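Local coordinates for purine-binding protein BAB2_0673 (PDB 3S99) that binds adenine and probably other purines such as guanine, and may deliver them to an ABC-type uptake system, at residues F40-Q45 and V251-G256. Sequence-based numbering, arbitrary orientation.
Sequences FGWTYQ and VVDEWG. With ADE (adenine), chain T.
The indole of W42 meets W255 and D253 while adenine lies over one of its faces. W255 turns an edge toward the W42 face in an offset edge-to-face pair, planes at 77°, with W255 CZ2 3.8 Å from W42 CH2. With chi1 at 172°, W42 swings away from its backbone N and lays its broad ring against the purine; W42 NE1 gives its hydrogen to the carbonyl of T93. D253 OD2 approaches W42 CZ3 obliquely, in van der Waals contact at 3.4 Å, the carboxylate nearly perpendicular to the ring. An acid suits this place: a water above the indole face opposite adenine, toward its rim, donates to D253 OD2 and W42 O and accepts from W255 NE1. H46 stacks on W255 and meets W42 edge-to-face. Q45's long side chain reaches the strand; Q45 NE2 donates to D253 O, in the amide plane, at 2.9 Å and 165°, while OE1 bonds S237, fixing the amide's rotation. D39 accepts from the backbone N of G41, T43 and Y44, and G41 adopts a conformation readily open only to glycine. Consistent with a two-lobed binding-protein fold, helix 42-57, beside the parallel sheet, meets the end of mixed-sheet strand 247-253, whose chain continues into helix 256-268.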
# COMPACT_ATOMS: atom_id res chain seq x y z
N PHE A 40 -1.84 -11.51 7.18
CA PHE A 40 -2.81 -10.64 7.84
C PHE A 40 -2.57 -9.15 7.54
O PHE A 40 -2.88 -8.29 8.36
CB PHE A 40 -2.92 -10.93 9.35
CG PHE A 40 -3.66 -12.19 9.65
CD1 PHE A 40 -5.05 -12.21 9.59
CD2 PHE A 40 -2.99 -13.35 9.92
CE1 PHE A 40 -5.75 -13.40 9.84
CE2 PHE A 40 -3.68 -14.55 10.16
CZ PHE A 40 -5.06 -14.57 10.12
N GLY A 41 -2.05 -8.90 6.34
CA GLY A 41 -1.75 -7.54 5.84
C GLY A 41 -2.08 -7.48 4.36
O GLY A 41 -3.25 -7.61 3.97
N TRP A 42 -1.05 -7.31 3.54
CA TRP A 42 -1.20 -7.03 2.11
C TRP A 42 -1.89 -8.15 1.37
O TRP A 42 -2.87 -7.91 0.68
CB TRP A 42 0.17 -6.82 1.47
CG TRP A 42 0.13 -6.72 -0.03
CD1 TRP A 42 0.32 -7.72 -0.95
CD2 TRP A 42 -0.17 -5.54 -0.77
NE1 TRP A 42 0.21 -7.20 -2.24
CE2 TRP A 42 -0.12 -5.87 -2.15
CE3 TRP A 42 -0.43 -4.22 -0.40
CZ2 TRP A 42 -0.34 -4.92 -3.16
CZ3 TRP A 42 -0.71 -3.28 -1.40
CH2 TRP A 42 -0.65 -3.63 -2.77
N THR A 43 -1.37 -9.37 1.44
CA THR A 43 -1.98 -10.46 0.67
C THR A 43 -3.36 -10.81 1.26
O THR A 43 -4.33 -11.10 0.53
CB THR A 43 -1.06 -11.67 0.58
OG1 THR A 43 -0.01 -11.37 -0.36
CG2 THR A 43 -1.85 -12.92 0.11
N TYR A 44 -3.46 -10.74 2.58
CA TYR A 44 -4.71 -11.00 3.28
C TYR A 44 -5.85 -10.08 2.76
O TYR A 44 -6.94 -10.55 2.51
CB TYR A 44 -4.49 -10.77 4.76
CG TYR A 44 -5.72 -10.83 5.62
CD1 TYR A 44 -6.33 -12.05 5.90
CD2 TYR A 44 -6.26 -9.67 6.19
CE1 TYR A 44 -7.47 -12.11 6.74
CE2 TYR A 44 -7.40 -9.72 7.01
CZ TYR A 44 -7.98 -10.93 7.28
OH TYR A 44 -9.09 -11.00 8.06
N GLN A 45 -5.57 -8.78 2.65
CA GLN A 45 -6.54 -7.83 2.11
C GLN A 45 -6.93 -8.17 0.67
O GLN A 45 -8.09 -8.07 0.31
CB GLN A 45 -5.98 -6.40 2.09
CG GLN A 45 -6.29 -5.48 3.24
CD GLN A 45 -7.68 -5.54 3.84
OE1 GLN A 45 -7.88 -6.20 4.84
NE2 GLN A 45 -8.62 -4.80 3.27
N VAL A 251 -3.62 2.23 7.17
CA VAL A 251 -4.02 2.54 5.81
C VAL A 251 -4.59 1.27 5.16
O VAL A 251 -3.85 0.37 4.84
CB VAL A 251 -2.82 3.05 5.01
CG1 VAL A 251 -3.24 3.51 3.58
CG2 VAL A 251 -2.15 4.21 5.76
N VAL A 252 -5.92 1.23 4.96
CA VAL A 252 -6.61 0.02 4.58
C VAL A 252 -6.89 0.09 3.09
O VAL A 252 -7.33 1.11 2.58
CB VAL A 252 -7.93 -0.17 5.36
CG1 VAL A 252 -8.73 -1.42 4.84
CG2 VAL A 252 -7.65 -0.31 6.88
N ASP A 253 -6.62 -1.01 2.41
CA ASP A 253 -6.74 -1.10 0.96
C ASP A 253 -8.09 -1.73 0.68
O ASP A 253 -8.30 -2.88 1.08
CB ASP A 253 -5.66 -2.01 0.40
CG ASP A 253 -4.27 -1.48 0.66
OD1 ASP A 253 -4.13 -0.26 0.88
OD2 ASP A 253 -3.31 -2.27 0.59
N GLU A 254 -8.99 -1.03 -0.01
CA GLU A 254 -10.33 -1.60 -0.26
C GLU A 254 -10.47 -2.12 -1.71
O GLU A 254 -11.01 -1.46 -2.58
CB GLU A 254 -11.43 -0.60 0.09
CG GLU A 254 -11.55 -0.30 1.60
CD GLU A 254 -12.08 -1.48 2.43
OE1 GLU A 254 -12.82 -2.36 1.92
OE2 GLU A 254 -11.71 -1.54 3.62
N TRP A 255 -10.02 -3.34 -1.95
CA TRP A 255 -10.02 -3.84 -3.32
C TRP A 255 -11.35 -4.42 -3.76
O TRP A 255 -11.61 -4.57 -4.94
CB TRP A 255 -8.94 -4.89 -3.49
CG TRP A 255 -7.55 -4.53 -2.99
CD1 TRP A 255 -6.90 -5.11 -1.95
CD2 TRP A 255 -6.65 -3.56 -3.54
NE1 TRP A 255 -5.64 -4.58 -1.83
CE2 TRP A 255 -5.48 -3.61 -2.78
CE3 TRP A 255 -6.74 -2.62 -4.58
CZ2 TRP A 255 -4.38 -2.79 -3.05
CZ3 TRP A 255 -5.67 -1.82 -4.84
CH2 TRP A 255 -4.51 -1.90 -4.08
N GLY A 256 -12.21 -4.77 -2.81
CA GLY A 256 -13.40 -5.58 -3.11
C GLY A 256 -14.36 -4.99 -4.13
O GLY A 256 -14.73 -5.66 -5.08
N9 ADE T . 3.16 -4.26 -4.75
C8 ADE T . 2.91 -2.92 -4.58
N7 ADE T . 2.78 -2.54 -3.33
C5 ADE T . 2.97 -3.77 -2.68
C6 ADE T . 2.96 -4.04 -1.34
N6 ADE T . 2.71 -3.01 -0.51
N1 ADE T . 3.18 -5.33 -0.94
C2 ADE T . 3.41 -6.27 -1.88
N3 ADE T . 3.44 -6.12 -3.20
C4 ADE T . 3.21 -4.83 -3.51
O HOH W 1 -3.76 -5.26 0.10